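Local atomic coordinates of aminoglycoside N(6')acetyltransferase (Legionella pneumophila subsp. pneumophila, PDB entry 3F5B), a protein that probably transfers an acetyl group to the 6'-amino group of aminoglycosides, as a GNAT-family enzyme. Residues 13-18 with 69-74; 77-82 with 95-100; 129-134 with 165-170. One frame throughout, in Å; residues are numbered along the deposited sequence. Where two conformers were deposited one is given.

Contact 1 (13-18 with 69-74); sequences FRFCFK and AYDNEI. With PO4 (phosphate ion), chain B; ACT (acetate ion), chain C.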
loop_
_atom_site.group_PDB
_atom_site.type_symbol
_atom_site.label_atom_id
_atom_site.label_comp_id
_atom_site.label_asym_id
_atom_site.label_seq_id
_atom_site.Cartn_x
_atom_site.Cartn_y
_atom_site.Cartn_z
ATOM N N PHE A 13 -12.815 -4.147 -13.054
ATOM C CA PHE A 13 -11.571 -3.520 -12.620
ATOM C C PHE A 13 -10.666 -3.081 -13.768
ATOM O O PHE A 13 -10.480 -3.812 -14.722
ATOM C CB PHE A 13 -10.781 -4.456 -11.704
ATOM C CG PHE A 13 -11.420 -4.702 -10.357
ATOM C CD1 PHE A 13 -12.702 -4.227 -10.056
ATOM C CD2 PHE A 13 -10.749 -5.448 -9.410
ATOM C CE1 PHE A 13 -13.288 -4.502 -8.826
ATOM C CE2 PHE A 13 -11.315 -5.720 -8.181
ATOM C CZ PHE A 13 -12.579 -5.262 -7.880
ATOM N N ARG A 14 -10.068 -1.904 -13.633
ATOM C CA ARG A 14 -9.141 -1.372 -14.621
ATOM C C ARG A 14 -7.711 -1.944 -14.468
ATOM O O ARG A 14 -7.022 -2.178 -15.451
ATOM C CB ARG A 14 -9.089 0.163 -14.496
ATOM C CG ARG A 14 -8.217 0.837 -15.570
ATOM C CD ARG A 14 -7.942 2.309 -15.191
ATOM N NE ARG A 14 -6.953 2.917 -16.080
ATOM C CZ ARG A 14 -6.899 4.227 -16.342
ATOM N NH1 ARG A 14 -7.802 5.047 -15.798
ATOM N NH2 ARG A 14 -5.979 4.699 -17.184
ATOM N N PHE A 15 -7.271 -2.129 -13.234
ATOM C CA PHE A 15 -5.892 -2.459 -12.933
ATOM C C PHE A 15 -5.645 -3.936 -12.608
ATOM O O PHE A 15 -6.568 -4.666 -12.205
ATOM C CB PHE A 15 -5.402 -1.625 -11.742
ATOM C CG PHE A 15 -5.609 -0.146 -11.915
ATOM C CD1 PHE A 15 -5.052 0.519 -13.007
ATOM C CD2 PHE A 15 -6.336 0.576 -10.978
ATOM C CE1 PHE A 15 -5.216 1.899 -13.142
ATOM C CE2 PHE A 15 -6.531 1.949 -11.124
ATOM C CZ PHE A 15 -5.978 2.601 -12.205
ATOM N N CYS A 16 -4.383 -4.333 -12.780
ATOM C CA CYS A 16 -3.917 -5.693 -12.562
ATOM C C CYS A 16 -2.805 -5.614 -11.530
ATOM O O CYS A 16 -2.020 -4.661 -11.543
ATOM C CB CYS A 16 -3.349 -6.240 -13.872
ATOM S SG CYS A 16 -2.750 -7.926 -13.747
ATOM N N PHE A 17 -2.738 -6.586 -10.631
ATOM C CA PHE A 17 -1.715 -6.580 -9.570
ATOM C C PHE A 17 -1.019 -7.946 -9.529
ATOM O O PHE A 17 -1.677 -8.996 -9.654
ATOM C CB PHE A 17 -2.349 -6.266 -8.188
ATOM C CG PHE A 17 -3.181 -5.006 -8.177
ATOM C CD1 PHE A 17 -2.596 -3.784 -7.898
ATOM C CD2 PHE A 17 -4.568 -5.059 -8.456
ATOM C CE1 PHE A 17 -3.392 -2.575 -7.884
ATOM C CE2 PHE A 17 -5.366 -3.876 -8.477
ATOM C CZ PHE A 17 -4.778 -2.630 -8.211
ATOM N N LYS A 18 0.295 -7.927 -9.364
ATOM C CA LYS A 18 1.059 -9.168 -9.240
ATOM C C LYS A 18 2.191 -9.004 -8.272
ATOM O O LYS A 18 2.721 -7.925 -8.116
ATOM C CB LYS A 18 1.617 -9.709 -10.584
ATOM C CG LYS A 18 1.551 -8.829 -11.823
ATOM C CD LYS A 18 0.212 -9.019 -12.594
ATOM C CE LYS A 18 0.228 -10.090 -13.776
ATOM N NZ LYS A 18 -0.450 -11.450 -13.472
ATOM N N ALA A 69 1.544 -2.770 -9.622
ATOM C CA ALA A 69 0.219 -2.523 -10.233
ATOM C C ALA A 69 0.416 -2.169 -11.685
ATOM O O ALA A 69 1.321 -1.372 -12.007
ATOM C CB ALA A 69 -0.472 -1.367 -9.522
ATOM N N TYR A 70 -0.450 -2.712 -12.551
ATOM C CA TYR A 70 -0.397 -2.489 -13.989
ATOM C C TYR A 70 -1.688 -1.833 -14.480
ATOM O O TYR A 70 -2.763 -2.142 -13.974
ATOM C CB TYR A 70 -0.247 -3.826 -14.733
ATOM C CG TYR A 70 1.176 -4.304 -14.778
ATOM C CD1 TYR A 70 1.760 -4.934 -13.671
ATOM C CD2 TYR A 70 1.951 -4.092 -15.907
ATOM C CE1 TYR A 70 3.098 -5.364 -13.708
ATOM C CE2 TYR A 70 3.276 -4.507 -15.959
ATOM C CZ TYR A 70 3.836 -5.141 -14.856
ATOM O OH TYR A 70 5.150 -5.542 -14.942
ATOM N N ASP A 71 -1.554 -0.945 -15.466
ATOM C CA ASP A 71 -2.692 -0.431 -16.214
ATOM C C ASP A 71 -2.468 -1.001 -17.623
ATOM O O ASP A 71 -1.638 -0.491 -18.373
ATOM C CB ASP A 71 -2.654 1.093 -16.205
ATOM C CG ASP A 71 -3.780 1.717 -17.008
ATOM O OD1 ASP A 71 -4.873 1.100 -17.117
ATOM O OD2 ASP A 71 -3.558 2.829 -17.514
ATOM N N ASN A 72 -3.162 -2.098 -17.937
ATOM C CA ASN A 72 -2.854 -2.919 -19.118
ATOM C C ASN A 72 -1.377 -3.313 -19.109
ATOM O O ASN A 72 -0.894 -3.902 -18.128
ATOM C CB ASN A 72 -3.247 -2.183 -20.404
ATOM C CG ASN A 72 -4.742 -2.028 -20.539
ATOM O OD1 ASN A 72 -5.514 -2.855 -20.016
ATOM N ND2 ASN A 72 -5.178 -0.971 -21.247
ATOM N N GLU A 73 -0.639 -2.922 -20.144
ATOM C CA GLU A 73 0.791 -3.199 -20.202
ATOM C C GLU A 73 1.672 -2.248 -19.374
ATOM O O GLU A 73 2.858 -2.457 -19.297
ATOM C CB GLU A 73 1.302 -3.254 -21.665
ATOM C CG GLU A 73 0.304 -2.772 -22.760
ATOM C CD GLU A 73 0.038 -1.252 -22.775
ATOM O OE1 GLU A 73 -0.992 -0.842 -22.195
ATOM O OE2 GLU A 73 0.835 -0.475 -23.391
ATOM N N ILE A 74 1.091 -1.227 -18.757
ATOM C CA ILE A 74 1.879 -0.181 -18.125
ATOM C C ILE A 74 2.003 -0.359 -16.591
ATOM O O ILE A 74 1.038 -0.156 -15.875
ATOM C CB ILE A 74 1.277 1.225 -18.492
ATOM C CG1 ILE A 74 1.290 1.453 -20.024
ATOM C CG2 ILE A 74 1.920 2.376 -17.720
ATOM C CD1 ILE A 74 2.670 1.422 -20.672
HETATM P P PO4 B . -7.849 8.212 -17.979
HETATM O O1 PO4 B . -6.656 8.509 -18.898
HETATM O O2 PO4 B . -8.588 7.035 -18.580
HETATM O O3 PO4 B . -7.298 7.825 -16.618
HETATM O O4 PO4 B . -8.802 9.366 -17.805
HETATM C C ACT C . -3.783 7.768 -17.556
HETATM O O ACT C . -4.431 6.959 -18.282
HETATM O OXT ACT C . -2.766 8.276 -18.111
HETATM C CH3 ACT C . -4.226 8.159 -16.157
HETATM O O HOH W 1 -4.933 -3.665 -16.333
HETATM O O HOH W 2 -7.548 -1.946 -17.992
#
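C16 and Y70 form an antiparallel hydrogen-bonded pair where strand 15-18 runs against strand 69-71 at 150°, the bond from Y70 N to C16 O being short at 2.7 Å. One face of this ladder carries C16 and Y70, whose CB atoms meet at 4.0 Å; the other carries F17 and A69. There the F17 ring brings CE1 to within 3.6 Å of A69 CB, and the small methyl of A69 suits a place beside so broad a ring. F15 lies farther along the same face and turns a ring edge to CB of D71.

The polar end belongs to R14 and D71. R14 has CG anti to its backbone N (chi1 -176°) and an extended chain, which carries the guanidinium out to the carboxylate at a slant. It grips side-on: NE reaches D71 OD1 at 3.0 Å in a nearly straight bond, and NH2 reaches D71 OD2 at 3.1 Å. The two planes are 60° apart, and both oxygens are met from above the carboxylate plane. R14 NH1 also binds O3 of a phosphate at 2.9 Å and NH2 an acetate, both probably from the crystallisation liquor. D71 opens a type II' turn to I74, and two waters tie R14 O to N72.

D71 OD2 has a second partner in the hydroxyl of Y106. E118 of helix 109-123 accepts from the backbone N of R14 and F15, while F17 meets F119 of that helix edge-to-face. Strand 15-19 is one outermost strand of the sheet, with strand 65-71 between it and strand 74-84.

Contact 2 (77-82 with 95-100); sequences AYLITS and VTLDLF. With CHX (cyclohexane), chain D.
L79, T81 and L97 form the apolar centre between two antiparallel strands of a beta hairpin in the GNAT fold, with T81 CG2 touching L97 CD1 at 3.6 Å. A chi1 of -180° turns the L97 side chain away from its own N and puts CD1 beside that methyl, while L79 CG rests on L99 CB at 4.1 Å. The leucines and the methyl of T81 suit this face because helix 109-123 packs on it, F119 meeting L79, T81 and L97. The hydroxyl of T81 is satisfied by W67 NE1.

Across the sheet lie Y78, I80, D98 and F100. The rings of Y78 and F100 point the same way side by side, planes at 24° but slid apart, so they barely overlap; their CD2 atoms meet at 3.6 Å. I80 adds its CD1 at the edge of the F100 ring, near CE2. A bound cyclohexane lies over one face of the F100 ring, offset toward its rim, its C2 being 3.6 Å from CE1. Y78 OH is hydrogen-bonded to H66.

Six backbone hydrogen bonds join the pairs Y78-F100, I80-D98 and S82-T96, the bond from T96 N to S82 O being almost straight at 178°. Toward the polar edge S82 OG approaches T96 CB, and D98 lies between these small hydroxyl residues and the aromatic pair. D98 OD1 comes within 3.2 Å of cyclohexane C3.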
loop_
_atom_site.group_PDB
_atom_site.type_symbol
_atom_site.label_atom_id
_atom_site.label_comp_id
_atom_site.label_asym_id
_atom_site.label_seq_id
_atom_site.Cartn_x
_atom_site.Cartn_y
_atom_site.Cartn_z
ATOM N N ALA A 77 2.743 1.472 -10.186
ATOM C CA ALA A 77 2.799 1.599 -8.729
ATOM C C ALA A 77 3.476 0.410 -8.090
ATOM O O ALA A 77 3.531 -0.683 -8.672
ATOM C CB ALA A 77 1.356 1.765 -8.129
ATOM N N TYR A 78 3.931 0.621 -6.862
ATOM C CA TYR A 78 4.630 -0.391 -6.083
ATOM C C TYR A 78 3.955 -0.423 -4.706
ATOM O O TYR A 78 3.728 0.624 -4.093
ATOM C CB TYR A 78 6.099 -0.007 -5.980
ATOM C CG TYR A 78 6.978 -0.746 -4.967
ATOM C CD1 TYR A 78 7.046 -2.137 -4.941
ATOM C CD2 TYR A 78 7.811 -0.027 -4.086
ATOM C CE1 TYR A 78 7.888 -2.817 -4.005
ATOM C CE2 TYR A 78 8.673 -0.695 -3.168
ATOM C CZ TYR A 78 8.694 -2.080 -3.138
ATOM O OH TYR A 78 9.514 -2.737 -2.242
ATOM N N LEU A 79 3.595 -1.631 -4.273
ATOM C CA LEU A 79 2.853 -1.825 -3.028
ATOM C C LEU A 79 3.553 -2.902 -2.216
ATOM O O LEU A 79 4.183 -3.843 -2.764
ATOM C CB LEU A 79 1.369 -2.178 -3.272
ATOM C CG LEU A 79 0.567 -1.377 -4.322
ATOM C CD1 LEU A 79 0.811 -1.926 -5.759
ATOM C CD2 LEU A 79 -0.940 -1.383 -4.029
ATOM N N ILE A 80 3.431 -2.757 -0.902
ATOM C CA ILE A 80 4.091 -3.616 0.079
ATOM C C ILE A 80 3.048 -3.978 1.141
ATOM O O ILE A 80 2.413 -3.085 1.712
ATOM C CB ILE A 80 5.276 -2.900 0.766
ATOM C CG1 ILE A 80 6.274 -2.338 -0.277
ATOM C CG2 ILE A 80 6.014 -3.886 1.775
ATOM C CD1 ILE A 80 7.508 -1.610 0.336
ATOM N N THR A 81 2.826 -5.278 1.358
ATOM C CA THR A 81 1.857 -5.716 2.363
ATOM C C THR A 81 2.496 -6.663 3.384
ATOM O O THR A 81 3.389 -7.435 3.051
ATOM C CB THR A 81 0.629 -6.403 1.730
ATOM O OG1 THR A 81 1.043 -7.567 1.011
ATOM C CG2 THR A 81 -0.094 -5.435 0.719
ATOM N N SER A 82 2.023 -6.615 4.621
ATOM C CA SER A 82 2.403 -7.641 5.572
ATOM C C SER A 82 1.246 -7.924 6.476
ATOM O O SER A 82 0.433 -7.028 6.774
ATOM C CB SER A 82 3.608 -7.207 6.384
ATOM O OG SER A 82 3.360 -5.951 6.995
ATOM N N VAL A 95 -4.126 -6.669 7.543
ATOM C CA VAL A 95 -3.025 -6.473 6.589
ATOM C C VAL A 95 -2.575 -5.014 6.637
ATOM O O VAL A 95 -3.402 -4.102 6.655
ATOM C CB VAL A 95 -3.399 -6.904 5.133
ATOM C CG1 VAL A 95 -4.534 -6.074 4.576
ATOM C CG2 VAL A 95 -2.199 -6.809 4.205
ATOM N N THR A 96 -1.270 -4.799 6.673
ATOM C CA THR A 96 -0.721 -3.446 6.649
ATOM C C THR A 96 -0.233 -3.197 5.224
ATOM O O THR A 96 0.449 -4.051 4.654
ATOM C CB THR A 96 0.447 -3.274 7.650
ATOM O OG1 THR A 96 -0.013 -3.599 8.970
ATOM C CG2 THR A 96 0.996 -1.816 7.631
ATOM N N LEU A 97 -0.607 -2.037 4.677
ATOM C CA LEU A 97 -0.319 -1.649 3.307
ATOM C C LEU A 97 0.621 -0.441 3.254
ATOM O O LEU A 97 0.464 0.535 4.001
ATOM C CB LEU A 97 -1.632 -1.311 2.572
ATOM C CG LEU A 97 -1.595 -0.882 1.113
ATOM C CD1 LEU A 97 -0.989 -2.021 0.216
ATOM C CD2 LEU A 97 -3.035 -0.514 0.703
ATOM N N ASP A 98 1.609 -0.528 2.368
ATOM C CA ASP A 98 2.394 0.629 1.958
ATOM C C ASP A 98 2.261 0.729 0.467
ATOM O O ASP A 98 2.365 -0.295 -0.229
ATOM C CB ASP A 98 3.852 0.381 2.205
ATOM C CG ASP A 98 4.319 0.937 3.490
ATOM O OD1 ASP A 98 4.897 2.056 3.446
ATOM O OD2 ASP A 98 4.145 0.247 4.525
ATOM N N LEU A 99 2.089 1.946 -0.043
ATOM C CA LEU A 99 1.988 2.091 -1.492
ATOM C C LEU A 99 2.686 3.333 -2.017
ATOM O O LEU A 99 2.776 4.362 -1.317
ATOM C CB LEU A 99 0.530 2.025 -1.949
ATOM C CG LEU A 99 -0.387 3.155 -1.513
ATOM C CD1 LEU A 99 -0.530 4.155 -2.663
ATOM C CD2 LEU A 99 -1.781 2.650 -1.101
ATOM N N PHE A 100 3.133 3.221 -3.262
ATOM C CA PHE A 100 3.912 4.228 -3.926
ATOM C C PHE A 100 3.435 4.326 -5.363
ATOM O O PHE A 100 3.612 3.377 -6.162
ATOM C CB PHE A 100 5.404 3.841 -3.876
ATOM C CG PHE A 100 5.899 3.528 -2.478
ATOM C CD1 PHE A 100 6.372 4.556 -1.645
ATOM C CD2 PHE A 100 5.885 2.226 -1.994
ATOM C CE1 PHE A 100 6.810 4.293 -0.346
ATOM C CE2 PHE A 100 6.326 1.940 -0.683
ATOM C CZ PHE A 100 6.802 2.995 0.138
HETATM C C1 CHX D . 4.303 6.477 2.405
HETATM C C2 CHX D . 3.891 5.513 1.289
HETATM C C3 CHX D . 3.161 4.284 1.848
HETATM C C4 CHX D . 1.821 4.673 2.485
HETATM C C5 CHX D . 1.847 6.074 3.126
HETATM C C6 CHX D . 3.252 6.559 3.531
#

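Contact 3 (129-134 with 165-170); sequences IVLINP and HYKMKL. With CHX (cyclohexane), chain D.
M168, present as selenomethionine, packs its CB on I132 and its SE on P134. CB lies 3.8 Å from I132 CG2 and also lies close to I132 O. CG keeps beside that same oxygen, and SE settles 3.7 Å from P134 CG and nearly as close to CD. There the chain bends (chi3 69°), so that CE turns away from the other strand. With CG anti to the carbonyl carbon (chi1 -56°), the side chain rises from the sheet face, leaning toward P134, which it crosses at about a right angle. A long, unbranched, flexible methionine side chain suits this place, selenium standing in for sulfur. K146 of helix 139-148 touches M168, and V142 touches P134. I132 CG1 and P134 CB face the bound cyclohexane, the former 4.0 Å from its C4.

Beneath these side chains the two strands run antiparallel, at 153°, in the C-terminal half of the GNAT sheet, where strand 164-171 lies between strands 129-132 and 151-158. V130 with L170 and I132 with M168 are hydrogen-bonded pairs. Beyond the last bridge, P134 O accepts from Y166 N at 2.9 Å, while proline, lacking an N-H, can give none back. Y166 O is buried without a polar partner, although N133 CA makes a CA-H...O contact to it.

On the other face L131 CD2 packs against K169 CB at 3.8 Å, and I129 CG2 against K169 CG at 3.6 Å, so the lysine lends its aliphatic part to the branched residues. N133 and K167 lie side by side, N133 OD1 being 3.2 Å from K167 CG, while K167 NZ bonds to the hydroxyl of Y90.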
loop_
_atom_site.group_PDB
_atom_site.type_symbol
_atom_site.label_atom_id
_atom_site.label_comp_id
_atom_site.label_asym_id
_atom_site.label_seq_id
_atom_site.Cartn_x
_atom_site.Cartn_y
_atom_site.Cartn_z
ATOM N N ILE A 129 -9.536 -6.283 7.677
ATOM C CA ILE A 129 -9.061 -4.950 8.061
ATOM C C ILE A 129 -7.779 -4.664 7.304
ATOM O O ILE A 129 -6.916 -5.539 7.233
ATOM C CB ILE A 129 -8.764 -4.923 9.609
ATOM C CG1 ILE A 129 -10.017 -5.309 10.409
ATOM C CG2 ILE A 129 -8.163 -3.563 10.071
ATOM C CD1 ILE A 129 -11.148 -4.301 10.284
ATOM N N VAL A 130 -7.688 -3.471 6.704
ATOM C CA VAL A 130 -6.440 -2.965 6.124
ATOM C C VAL A 130 -5.964 -1.777 6.955
ATOM O O VAL A 130 -6.759 -0.920 7.338
ATOM C CB VAL A 130 -6.576 -2.501 4.619
ATOM C CG1 VAL A 130 -5.221 -1.966 4.086
ATOM C CG2 VAL A 130 -7.080 -3.646 3.749
ATOM N N LEU A 131 -4.663 -1.733 7.221
ATOM C CA LEU A 131 -4.065 -0.613 7.934
ATOM C C LEU A 131 -3.085 0.090 7.025
ATOM O O LEU A 131 -2.339 -0.560 6.290
ATOM C CB LEU A 131 -3.341 -1.091 9.192
ATOM C CG LEU A 131 -4.187 -1.870 10.201
ATOM C CD1 LEU A 131 -3.276 -2.524 11.235
ATOM C CD2 LEU A 131 -5.226 -0.964 10.862
ATOM N N ILE A 132 -3.099 1.423 7.090
ATOM C CA ILE A 132 -2.110 2.267 6.415
ATOM C C ILE A 132 -1.598 3.361 7.351
ATOM O O ILE A 132 -2.345 3.850 8.213
ATOM C CB ILE A 132 -2.660 2.826 5.073
ATOM C CG1 ILE A 132 -1.515 3.232 4.152
ATOM C CG2 ILE A 132 -3.693 3.931 5.285
ATOM C CD1 ILE A 132 -1.901 3.135 2.613
ATOM N N ASN A 133 -0.328 3.737 7.184
ATOM C CA ASN A 133 0.367 4.509 8.230
ATOM C C ASN A 133 1.134 5.737 7.719
ATOM O O ASN A 133 2.351 5.776 7.839
ATOM C CB ASN A 133 1.332 3.576 8.967
ATOM C CG ASN A 133 0.600 2.500 9.761
ATOM O OD1 ASN A 133 0.043 2.778 10.814
ATOM N ND2 ASN A 133 0.581 1.273 9.238
ATOM N N PRO A 134 0.436 6.738 7.135
ATOM C CA PRO A 134 1.222 7.839 6.564
ATOM C C PRO A 134 1.740 8.819 7.601
ATOM O O PRO A 134 1.182 8.922 8.705
ATOM C CB PRO A 134 0.214 8.540 5.652
ATOM C CG PRO A 134 -1.086 8.371 6.415
ATOM C CD PRO A 134 -1.007 6.923 6.869
ATOM N N HIS A 165 2.924 10.261 12.812
ATOM C CA HIS A 165 2.250 9.504 11.761
ATOM C C HIS A 165 0.842 9.164 12.260
ATOM O O HIS A 165 0.597 9.126 13.469
ATOM C CB HIS A 165 2.973 8.172 11.452
ATOM C CG HIS A 165 4.326 8.327 10.845
ATOM N ND1 HIS A 165 4.646 7.842 9.589
ATOM C CD2 HIS A 165 5.455 8.889 11.330
ATOM C CE1 HIS A 165 5.914 8.110 9.327
ATOM N NE2 HIS A 165 6.426 8.735 10.373
ATOM N N TYR A 166 -0.078 8.916 11.341
ATOM C CA TYR A 166 -1.403 8.430 11.696
ATOM C C TYR A 166 -1.424 6.912 11.538
ATOM O O TYR A 166 -0.770 6.382 10.667
ATOM C CB TYR A 166 -2.451 8.982 10.731
ATOM C CG TYR A 166 -2.852 10.435 10.958
ATOM C CD1 TYR A 166 -3.210 10.887 12.226
ATOM C CD2 TYR A 166 -2.911 11.334 9.886
ATOM C CE1 TYR A 166 -3.611 12.226 12.443
ATOM C CE2 TYR A 166 -3.314 12.693 10.071
ATOM C CZ TYR A 166 -3.659 13.112 11.350
ATOM O OH TYR A 166 -4.037 14.395 11.553
ATOM N N LYS A 167 -2.204 6.236 12.370
ATOM C CA LYS A 167 -2.588 4.873 12.109
ATOM C C LYS A 167 -3.996 4.983 11.529
ATOM O O LYS A 167 -4.863 5.627 12.138
ATOM C CB LYS A 167 -2.596 4.089 13.414
ATOM C CG LYS A 167 -2.041 2.686 13.277
ATOM C CD LYS A 167 -2.278 1.830 14.522
ATOM C CE LYS A 167 -2.064 0.364 14.190
ATOM N NZ LYS A 167 -3.122 -0.476 14.866
HETATM N N MSE A 168 -4.220 4.399 10.347
HETATM C CA MSE A 168 -5.519 4.515 9.667
HETATM C C MSE A 168 -6.024 3.127 9.339
HETATM O O MSE A 168 -5.226 2.237 9.072
HETATM C CB MSE A 168 -5.393 5.352 8.390
HETATM C CG MSE A 168 -4.812 6.744 8.653
HETATM SE SE MSE A 168 -4.677 7.907 7.123
HETATM C CE MSE A 168 -6.541 8.211 6.851
ATOM N N LYS A 169 -7.340 2.949 9.353
ATOM C CA LYS A 169 -7.926 1.624 9.254
ATOM C C LYS A 169 -9.096 1.646 8.269
ATOM O O LYS A 169 -9.877 2.629 8.229
ATOM C CB LYS A 169 -8.379 1.160 10.653
ATOM C CG LYS A 169 -9.181 -0.138 10.698
ATOM C CD LYS A 169 -9.810 -0.399 12.087
ATOM C CE LYS A 169 -11.148 0.304 12.241
ATOM N NZ LYS A 169 -11.786 0.246 13.635
ATOM N N LEU A 170 -9.186 0.584 7.464
ATOM C CA LEU A 170 -10.301 0.401 6.529
ATOM C C LEU A 170 -10.974 -0.948 6.749
ATOM O O LEU A 170 -10.295 -1.964 6.852
ATOM C CB LEU A 170 -9.812 0.523 5.081
ATOM C CG LEU A 170 -10.800 0.268 3.935
ATOM C CD1 LEU A 170 -11.993 1.195 4.022
ATOM C CD2 LEU A 170 -10.088 0.451 2.612
HETATM C C1 CHX D . 4.303 6.477 2.405
HETATM C C2 CHX D . 3.891 5.513 1.289
HETATM C C3 CHX D . 3.161 4.284 1.848
HETATM C C4 CHX D . 1.821 4.673 2.485
HETATM C C5 CHX D . 1.847 6.074 3.126
HETATM C C6 CHX D . 3.252 6.559 3.531
#

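All three contacts belong to one mixed seven-stranded sheet. Contact 1 and contact 2 have centres about 15 Å apart and meet where strands 65-71 and 74-84 are neighbours: A69 N lies 3.0 Å from A77 O, a probable hydrogen bond. Contacts 2 and 3, with centres about 11 Å apart, join through strands 94-101 and 129-132, which run parallel; L131 N lies 2.7 Å from V95 O. Contacts 1 and 3 are on opposite sides of the chain's centre, with nearest atoms about 12 Å apart. The cyclohexane touches contacts 2 and 3, in a pocket completed by Y145, whereas the side chain of A69 in contact 1 is about 13 Å from it.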